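Local coordinates for lactate racemase (Thermoanaerobacterium thermosaccharolyticum, PDB 2YJG), which interconverts the D- and L-isomers of lactate with a nickel pincer cofactor derived from nicotinic acid mononucleotide, at residues F175-G178 against G182-S185; D223-A228 against H254-H259; P208-R211 against N217-I220; K152-K157 against V193-A198. One frame throughout, in Å; residues are numbered along the deposited sequence.

Interaction 1 of 4, residues F175-G178 against G182-S185; sequences FFAG and GRKS. With EDO (1,2-ethanediol), chain F.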
# COMPACT_ATOMS: atom_id res chain seq x y z
N PHE A 175 22.38 -14.82 -18.78
CA PHE A 175 23.70 -15.32 -19.08
C PHE A 175 24.08 -16.71 -18.50
O PHE A 175 25.12 -17.27 -18.91
CB PHE A 175 24.77 -14.30 -18.77
CG PHE A 175 25.04 -14.03 -17.29
CD1 PHE A 175 24.01 -13.98 -16.34
CD2 PHE A 175 26.33 -13.75 -16.87
CE1 PHE A 175 24.30 -13.73 -15.05
CE2 PHE A 175 26.61 -13.46 -15.54
CZ PHE A 175 25.54 -13.42 -14.64
N PHE A 176 23.31 -17.23 -17.56
CA PHE A 176 23.49 -18.67 -17.21
C PHE A 176 22.23 -19.52 -17.13
O PHE A 176 22.35 -20.71 -17.22
CB PHE A 176 24.36 -18.87 -15.95
CG PHE A 176 23.86 -18.19 -14.73
CD1 PHE A 176 22.93 -18.82 -13.91
CD2 PHE A 176 24.40 -16.97 -14.31
CE1 PHE A 176 22.48 -18.23 -12.73
CE2 PHE A 176 23.97 -16.36 -13.13
CZ PHE A 176 23.01 -16.98 -12.34
N ALA A 177 21.05 -18.94 -16.92
CA ALA A 177 19.79 -19.66 -17.00
C ALA A 177 19.18 -19.68 -18.40
O ALA A 177 18.12 -20.24 -18.60
CB ALA A 177 18.76 -19.06 -16.02
N GLY A 178 19.85 -19.06 -19.37
CA GLY A 178 19.41 -19.08 -20.77
C GLY A 178 18.47 -17.95 -21.06
O GLY A 178 18.77 -17.05 -21.88
N GLY A 182 9.04 -17.90 -17.06
CA GLY A 182 8.45 -19.24 -16.95
C GLY A 182 8.75 -19.77 -15.56
O GLY A 182 8.50 -19.08 -14.54
N ARG A 183 9.37 -20.94 -15.53
CA ARG A 183 9.77 -21.67 -14.33
C ARG A 183 10.54 -20.91 -13.26
O ARG A 183 10.54 -21.29 -12.16
CB ARG A 183 10.58 -22.93 -14.73
CG ARG A 183 11.99 -22.68 -15.22
CD ARG A 183 12.14 -21.71 -16.44
NE ARG A 183 13.48 -21.62 -17.01
CZ ARG A 183 14.12 -20.50 -17.33
NH1 ARG A 183 13.57 -19.32 -17.24
NH2 ARG A 183 15.32 -20.58 -17.80
N LYS A 184 11.19 -19.84 -13.63
CA LYS A 184 11.92 -19.02 -12.64
C LYS A 184 11.05 -18.36 -11.57
O LYS A 184 11.54 -17.92 -10.50
CB LYS A 184 12.83 -17.97 -13.30
CG LYS A 184 14.18 -18.52 -13.68
CD LYS A 184 15.25 -17.45 -14.04
CE LYS A 184 15.88 -16.85 -12.81
NZ LYS A 184 16.97 -15.97 -13.24
N SER A 185 9.76 -18.25 -11.85
CA SER A 185 8.81 -17.83 -10.81
C SER A 185 8.81 -18.82 -9.62
O SER A 185 8.43 -18.44 -8.52
CB SER A 185 7.41 -17.65 -11.40
OG SER A 185 7.40 -16.60 -12.35
C1 EDO F . 19.11 -14.11 -10.62
O1 EDO F . 18.05 -14.99 -11.01
C2 EDO F . 20.45 -14.68 -11.02
O2 EDO F . 21.28 -14.72 -9.86
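Ala177 meets Arg183 and Lys184 across a short loop of the cofactor site of the lactate racemase N-terminal domain, with Lys184 the residue that, by similarity, becomes covalently joined to the nickel pincer cofactor. The Arg183 guanidinium presents its edge to the Ala177 carbonyl, which lies in the guanidinium plane with Ala177 O 2.9 Å from Arg183 NH2. Reaching that carbonyl takes a bent chain: chi1 of 73° sets CG between the backbone N and the carbonyl carbon, and a second bend at chi2 (-56°) turns the rest of the side chain toward residues 175-178. The buried headgroup is further held by bonds from NH1 to the carbonyls of Gly181 and Phe179 and by NE to ND1 of His221, an array that should fix its rotation and probably helps to stabilise its charge. Lys184 passes on the methyl side of Ala177, where Ala177 CB lies 4.3 Å from Lys184 CD; a kink at chi3 (81°) then turns the ammonium group toward the diol. This is the apoprotein, and 1,2-ethanediol, probably from the crystallisation liquor, lies beside the lysine together with a nearby sulfate. The diol bridges the two segments, its carbon C2 lying obliquely to the Phe176 ring at 3.7 Å from Phe176 CZ. That same ring meets His174 edge-to-face and also touches His200, both of the probable active site. At the other end of the diol, Lys184 NZ donates a hydrogen bond of 2.7 Å to its O1.

Interaction 2 of 4, residues D223-A228 against H254-H259; sequences DMIYAA and HSEKAH
ND1 of His254 is gripped by two backbone N-H groups, those of Glu256 and Lys257, each with its nitrogen 3.1 Å from that ring nitrogen. The bond from Lys257 N is nearly straight at 168°, the one from Glu256 N more bent at 140°, and both donors are tilted from the imidazole plane. This cap shapes the turn leading into helix 257-270 and presents Glu256 to Ile225. The Glu256 chain leaves with CG trans to the backbone N (chi1 -160°), continues extended, and crosses the Ile225 side chain at about a right angle. Its aliphatic part and carboxylate carbon lie against the methyl end, with Ile225 CD1 3.9 Å from Glu256 CD, while the other branch, Ile225 CG2, comes 3.7 Å from Glu256 OE1. The contact joins helix 219-230 to the turn that leads into helix 257-270, the two helices being linked in the chain by the antiparallel strands 233-241 and 247-253 at one edge of the mixed sheet. An alanine in place of Glu256 would probably open a gap beside both Ile225 branches, leaving the isoleucine side chain less confined. One helical turn further along, Ala228 faces the turn, its CB 4.4 Å from Ser255 OG. Ser255 also rests on Leu233 and Ile236 of strand 233-241. Behind the cap, Lys257 NZ sits over one face of the His254 ring, displaced toward the rim and 3.4 Å above its plane.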
# COMPACT_ATOMS: atom_id res chain seq x y z
N ASP A 223 16.74 -28.29 -13.38
CA ASP A 223 16.21 -28.24 -11.99
C ASP A 223 15.01 -27.31 -11.86
O ASP A 223 14.06 -27.66 -11.16
CB ASP A 223 17.32 -27.92 -10.96
CG ASP A 223 18.05 -29.20 -10.45
OD1 ASP A 223 17.91 -30.31 -11.08
OD2 ASP A 223 18.73 -29.08 -9.44
N MET A 224 15.05 -26.15 -12.55
CA MET A 224 13.96 -25.19 -12.48
C MET A 224 12.68 -25.74 -13.06
O MET A 224 11.58 -25.52 -12.53
CB MET A 224 14.37 -23.90 -13.22
CG MET A 224 15.57 -23.14 -12.61
SD MET A 224 15.99 -21.77 -13.75
CE MET A 224 17.16 -20.76 -12.72
N ILE A 225 12.82 -26.44 -14.18
CA ILE A 225 11.70 -27.02 -14.93
C ILE A 225 11.03 -28.07 -14.04
O ILE A 225 9.79 -28.10 -13.91
CB ILE A 225 12.19 -27.58 -16.25
CG1 ILE A 225 12.42 -26.42 -17.24
CG2 ILE A 225 11.24 -28.66 -16.80
CD1 ILE A 225 11.20 -25.66 -17.58
N TYR A 226 11.86 -28.89 -13.40
CA TYR A 226 11.32 -29.91 -12.51
C TYR A 226 10.64 -29.31 -11.32
O TYR A 226 9.52 -29.75 -10.96
CB TYR A 226 12.41 -30.84 -12.07
CG TYR A 226 11.94 -31.98 -11.22
CD1 TYR A 226 11.81 -31.87 -9.82
CD2 TYR A 226 11.72 -33.23 -11.80
CE1 TYR A 226 11.44 -32.98 -9.05
CE2 TYR A 226 11.37 -34.31 -11.05
CZ TYR A 226 11.21 -34.20 -9.70
OH TYR A 226 10.82 -35.35 -9.03
N ALA A 227 11.28 -28.29 -10.70
CA ALA A 227 10.67 -27.49 -9.61
C ALA A 227 9.31 -26.96 -9.98
O ALA A 227 8.38 -27.04 -9.16
CB ALA A 227 11.58 -26.30 -9.17
N ALA A 228 9.17 -26.42 -11.19
CA ALA A 228 7.87 -25.85 -11.61
C ALA A 228 6.80 -26.94 -11.73
O ALA A 228 5.63 -26.77 -11.30
CB ALA A 228 8.02 -25.08 -12.93
N HIS A 254 0.72 -23.07 -20.94
CA HIS A 254 1.48 -24.10 -20.27
C HIS A 254 2.82 -23.52 -19.81
O HIS A 254 3.45 -22.75 -20.58
CB HIS A 254 1.69 -25.23 -21.25
CG HIS A 254 2.35 -26.44 -20.69
ND1 HIS A 254 3.71 -26.53 -20.47
CD2 HIS A 254 1.83 -27.66 -20.39
CE1 HIS A 254 3.99 -27.73 -19.99
NE2 HIS A 254 2.87 -28.43 -19.93
N SER A 255 3.21 -23.82 -18.59
CA SER A 255 4.35 -23.09 -18.00
C SER A 255 5.66 -23.31 -18.76
O SER A 255 6.55 -22.45 -18.76
CB SER A 255 4.51 -23.40 -16.52
OG SER A 255 5.25 -24.58 -16.29
N GLU A 256 5.79 -24.47 -19.39
CA GLU A 256 6.90 -24.77 -20.28
C GLU A 256 6.63 -24.36 -21.73
O GLU A 256 7.43 -23.66 -22.31
CB GLU A 256 7.35 -26.27 -20.16
CG GLU A 256 8.75 -26.44 -20.68
CD GLU A 256 9.45 -27.80 -20.38
OE1 GLU A 256 8.92 -28.65 -19.64
OE2 GLU A 256 10.60 -27.96 -20.90
N LYS A 257 5.54 -24.83 -22.36
CA LYS A 257 5.35 -24.61 -23.78
C LYS A 257 5.18 -23.13 -24.12
O LYS A 257 5.65 -22.69 -25.16
CB LYS A 257 4.17 -25.45 -24.31
CG LYS A 257 4.45 -26.96 -24.25
CD LYS A 257 3.20 -27.79 -24.65
CE LYS A 257 3.36 -29.31 -24.46
NZ LYS A 257 3.77 -29.57 -23.07
N ALA A 258 4.44 -22.36 -23.28
CA ALA A 258 4.25 -20.94 -23.53
C ALA A 258 5.57 -20.17 -23.36
O ALA A 258 5.82 -19.29 -24.14
CB ALA A 258 3.14 -20.31 -22.64
N HIS A 259 6.37 -20.55 -22.36
CA HIS A 259 7.69 -19.97 -22.10
C HIS A 259 8.59 -20.21 -23.28
O HIS A 259 9.23 -19.28 -23.78
CB HIS A 259 8.31 -20.55 -20.85
CG HIS A 259 9.70 -20.03 -20.55
ND1 HIS A 259 9.98 -18.69 -20.25
CD2 HIS A 259 10.89 -20.68 -20.47
CE1 HIS A 259 11.28 -18.56 -20.03
NE2 HIS A 259 11.85 -19.75 -20.15

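Interaction 3 of 4, residues P208-R211 against N217-I220; sequences PYAR and NNPI
Asn217 CB sits squarely over one face of the Tyr209 ring, 3.6 Å from its centroid and 10° off the normal, a CH-pi contact. The Asn217 amide is inclined steeply to the ring, the two planes 68° apart, and drops its oxygen near the rim, with Asn217 OD1 3.1 Å from Tyr209 CE2. Asn218 turns the other way, past the Tyr209 backbone toward Ala210. With chi1 at -179° its CG stands opposite the backbone N, which brings the amide beside the Ala210 CA and lets OD1 fold back onto the helix start, where Ile220 N donates to Asn218 OD1 over 3.0 Å. The buried ND2 is satisfied by the carbonyls of Phe176 and Val214. Replacing Asn218 by a leucine would probably leave Ile220 N without its cap and both carbonyls without this donor. The methyl of Ala210, the centre of an inverse gamma turn, touches Ile220, with Ala210 CB 3.9 Å from Ile220 CD1. Arg211 NH1 closes back on Ala210 O at 2.8 Å, approaching from above the carbonyl plane. The arrangement is that of an asparagine N-cap, here opening helix 219-230 and tying its first turn to the preceding loop.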
# COMPACT_ATOMS: atom_id res chain seq x y z
N PRO A 208 28.94 -26.49 -19.61
CA PRO A 208 29.08 -25.69 -20.80
C PRO A 208 27.76 -25.19 -21.39
O PRO A 208 27.76 -24.30 -22.27
CB PRO A 208 29.79 -26.63 -21.77
CG PRO A 208 29.70 -28.01 -21.18
CD PRO A 208 29.55 -27.85 -19.74
N TYR A 209 26.65 -25.72 -20.88
CA TYR A 209 25.30 -25.32 -21.29
C TYR A 209 24.67 -24.25 -20.45
O TYR A 209 23.57 -23.84 -20.76
CB TYR A 209 24.32 -26.54 -21.37
CG TYR A 209 24.76 -27.52 -22.43
CD1 TYR A 209 24.43 -27.28 -23.77
CD2 TYR A 209 25.55 -28.65 -22.12
CE1 TYR A 209 24.87 -28.12 -24.80
CE2 TYR A 209 25.97 -29.52 -23.16
CZ TYR A 209 25.59 -29.25 -24.49
OH TYR A 209 25.98 -30.01 -25.57
N ALA A 210 25.33 -23.82 -19.38
CA ALA A 210 24.84 -22.77 -18.50
C ALA A 210 25.31 -21.43 -19.10
O ALA A 210 26.32 -20.86 -18.68
CB ALA A 210 25.41 -22.99 -17.05
N ARG A 211 24.64 -21.04 -20.19
CA ARG A 211 25.07 -19.90 -21.01
C ARG A 211 23.85 -19.13 -21.55
O ARG A 211 22.72 -19.63 -21.59
CB ARG A 211 25.86 -20.38 -22.21
CG ARG A 211 27.23 -20.95 -21.90
CD ARG A 211 28.15 -20.07 -21.23
NE ARG A 211 29.42 -20.81 -21.16
CZ ARG A 211 29.69 -21.74 -20.25
NH1 ARG A 211 28.85 -21.96 -19.23
NH2 ARG A 211 30.86 -22.39 -20.33
N ASN A 217 19.83 -29.00 -22.17
CA ASN A 217 21.03 -29.59 -21.54
C ASN A 217 21.63 -28.67 -20.49
O ASN A 217 22.72 -28.95 -19.95
CB ASN A 217 22.07 -30.01 -22.59
CG ASN A 217 22.63 -31.38 -22.33
OD1 ASN A 217 23.80 -31.69 -22.69
ND2 ASN A 217 21.82 -32.23 -21.70
N ASN A 218 20.94 -27.56 -20.23
CA ASN A 218 21.32 -26.59 -19.17
C ASN A 218 20.83 -27.11 -17.83
O ASN A 218 19.62 -27.20 -17.61
CB ASN A 218 20.75 -25.16 -19.44
CG ASN A 218 21.16 -24.16 -18.40
OD1 ASN A 218 21.56 -24.53 -17.29
ND2 ASN A 218 21.16 -22.86 -18.78
N PRO A 219 21.76 -27.51 -16.94
CA PRO A 219 21.29 -28.21 -15.74
C PRO A 219 20.58 -27.32 -14.74
O PRO A 219 19.80 -27.82 -13.96
CB PRO A 219 22.59 -28.73 -15.13
CG PRO A 219 23.63 -27.76 -15.56
CD PRO A 219 23.23 -27.44 -16.96
N ILE A 220 20.86 -26.01 -14.77
CA ILE A 220 20.18 -25.03 -13.92
C ILE A 220 18.72 -25.01 -14.31
O ILE A 220 17.81 -25.17 -13.49
CB ILE A 220 20.79 -23.57 -14.06
CG1 ILE A 220 22.23 -23.60 -13.62
CG2 ILE A 220 19.99 -22.62 -13.18
CD1 ILE A 220 23.15 -22.44 -13.98

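Interaction 4 of 4, residues K152-K157 against V193-A198; sequences KLEINK and VQCILA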
# COMPACT_ATOMS: atom_id res chain seq x y z
N LYS A 152 17.13 -31.25 -2.42
CA LYS A 152 15.78 -30.98 -1.91
C LYS A 152 15.18 -29.73 -2.59
O LYS A 152 15.93 -28.84 -3.04
CB LYS A 152 15.84 -30.70 -0.42
CG LYS A 152 15.88 -31.93 0.45
CD LYS A 152 16.03 -31.52 1.93
CE LYS A 152 16.58 -32.67 2.75
NZ LYS A 152 15.88 -33.88 2.31
N LEU A 153 13.86 -29.70 -2.65
CA LEU A 153 13.11 -28.58 -3.21
C LEU A 153 12.11 -28.08 -2.14
O LEU A 153 11.23 -28.83 -1.72
CB LEU A 153 12.37 -29.04 -4.47
CG LEU A 153 11.40 -28.04 -5.10
CD1 LEU A 153 12.25 -26.79 -5.40
CD2 LEU A 153 10.71 -28.58 -6.34
N GLU A 154 12.30 -26.86 -1.67
CA GLU A 154 11.42 -26.26 -0.66
C GLU A 154 10.86 -25.01 -1.26
O GLU A 154 11.63 -24.17 -1.73
CB GLU A 154 12.22 -25.92 0.60
CG GLU A 154 13.03 -27.17 1.06
CD GLU A 154 14.14 -26.91 2.04
OE1 GLU A 154 14.75 -25.81 2.04
OE2 GLU A 154 14.42 -27.85 2.83
N ILE A 155 9.53 -24.91 -1.31
CA ILE A 155 8.91 -23.67 -1.82
C ILE A 155 7.87 -23.08 -0.84
O ILE A 155 7.45 -23.74 0.11
CB ILE A 155 8.39 -23.81 -3.23
CG1 ILE A 155 7.26 -24.85 -3.36
CG2 ILE A 155 9.56 -24.23 -4.18
CD1 ILE A 155 6.45 -24.71 -4.61
N ASN A 156 7.49 -21.82 -1.07
CA ASN A 156 6.45 -21.16 -0.26
C ASN A 156 5.16 -22.00 -0.16
O ASN A 156 4.57 -22.44 -1.19
CB ASN A 156 6.13 -19.81 -0.88
CG ASN A 156 5.47 -18.84 0.08
OD1 ASN A 156 4.33 -19.04 0.52
ND2 ASN A 156 6.16 -17.75 0.36
N LYS A 157 4.74 -22.21 1.10
CA LYS A 157 3.54 -23.00 1.42
C LYS A 157 2.25 -22.54 0.75
O LYS A 157 1.40 -23.33 0.40
CB LYS A 157 3.30 -23.00 2.95
CG LYS A 157 2.98 -24.41 3.49
CD LYS A 157 3.13 -24.55 5.04
CE LYS A 157 2.46 -23.40 5.81
NZ LYS A 157 2.56 -23.56 7.34
N VAL A 193 16.08 -20.02 0.66
CA VAL A 193 17.41 -19.43 0.34
C VAL A 193 18.39 -20.59 0.00
O VAL A 193 19.20 -20.47 -0.89
CB VAL A 193 17.99 -18.50 1.43
CG1 VAL A 193 19.37 -17.99 1.03
CG2 VAL A 193 17.08 -17.31 1.69
N GLN A 194 18.30 -21.70 0.72
CA GLN A 194 19.23 -22.83 0.50
C GLN A 194 19.05 -23.42 -0.87
O GLN A 194 20.01 -23.72 -1.56
CB GLN A 194 19.03 -23.89 1.58
CG GLN A 194 20.03 -25.06 1.58
CD GLN A 194 19.95 -26.00 2.86
OE1 GLN A 194 19.47 -25.61 3.94
NE2 GLN A 194 20.47 -27.24 2.72
N CYS A 195 17.80 -23.58 -1.31
CA CYS A 195 17.56 -24.11 -2.63
C CYS A 195 18.07 -23.15 -3.68
O CYS A 195 18.61 -23.57 -4.69
CB CYS A 195 16.08 -24.38 -2.85
SG CYS A 195 15.40 -25.77 -1.87
N ILE A 196 17.91 -21.85 -3.45
CA ILE A 196 18.36 -20.86 -4.41
C ILE A 196 19.87 -20.93 -4.56
O ILE A 196 20.40 -20.99 -5.65
CB ILE A 196 17.89 -19.44 -4.00
CG1 ILE A 196 16.34 -19.38 -4.04
CG2 ILE A 196 18.48 -18.44 -4.93
CD1 ILE A 196 15.69 -18.05 -3.49
N LEU A 197 20.57 -20.92 -3.45
CA LEU A 197 22.03 -20.96 -3.51
C LEU A 197 22.48 -22.24 -4.20
O LEU A 197 23.38 -22.21 -5.05
CB LEU A 197 22.59 -20.83 -2.08
CG LEU A 197 22.47 -19.48 -1.45
CD1 LEU A 197 22.86 -19.39 0.03
CD2 LEU A 197 23.34 -18.43 -2.18
N ALA A 198 21.85 -23.37 -3.92
CA ALA A 198 22.25 -24.68 -4.54
C ALA A 198 22.07 -24.65 -6.05
O ALA A 198 22.85 -25.24 -6.79
CB ALA A 198 21.44 -25.87 -3.95
O HOH W 1 16.21 -24.74 3.85
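A beta hairpin of strands 141-146 and 152-156 packs its second strand against helix 193-198 in the N-terminal domain, and Cys195 is the helix residue that fills the join. The axes of strand 152-156 and helix 193-198 approach to 8.0 Å and run at 128° to each other. The Cys195 thiol reaches the strand backbone, chi1 of -69° placing SG opposite the carbonyl carbon, on the side of the helix that faces residues 152-154. There SG meets two polar backbone atoms of the strand: Glu154 N donates a weak hydrogen bond to Cys195 SG at 3.3 Å, and Lys152 O is also 3.3 Å from that sulfur. The Leu153 CA between them is 3.9 Å from Cys195 SG, so the thiol nestles against the strand backbone itself. Leu153 starts out away from this helix and packs instead on Ala227 and Lys230 of helix 219-230, which lets the strand serve two helices. Glu154 runs alongside the sulfur; its CB, CG and OE1 all lie about equally far from SG, with Glu154 OE1 4.0 Å from Cys195 SG. The carboxylate's main partner is the hydroxyl of Ser192, just ahead of the helix, and that hydroxyl also bonds to Cys195 N, linking the acid to the first turn. On the more exposed side a water spans the two segments, donating to Glu154 OE1 at 2.6 Å and, weakly, to Gln194 OE1 at 3.4 Å.

In the fold
Interaction 1 is the most buried of the four and lies closest to the centre of the chain, at the cofactor site; interactions 2, 3 and 4 are partly buried and lie progressively further out in the order 3, 2, 4. Helix 219-230 unites them: interaction 3 sets its start, interaction 2 uses its middle, Met224 packs on Arg183 and Lys184 of interaction 1, and Ala227 meets Leu153 of interaction 4. Asn218 joins interactions 1 and 3 through the Phe176 carbonyl. Chemistry follows place: charged groups in the buried centre, a carboxylate over methyls in interaction 2, ring and amide in the largest contact, interaction 3, and a thiol against strand backbone in interaction 4.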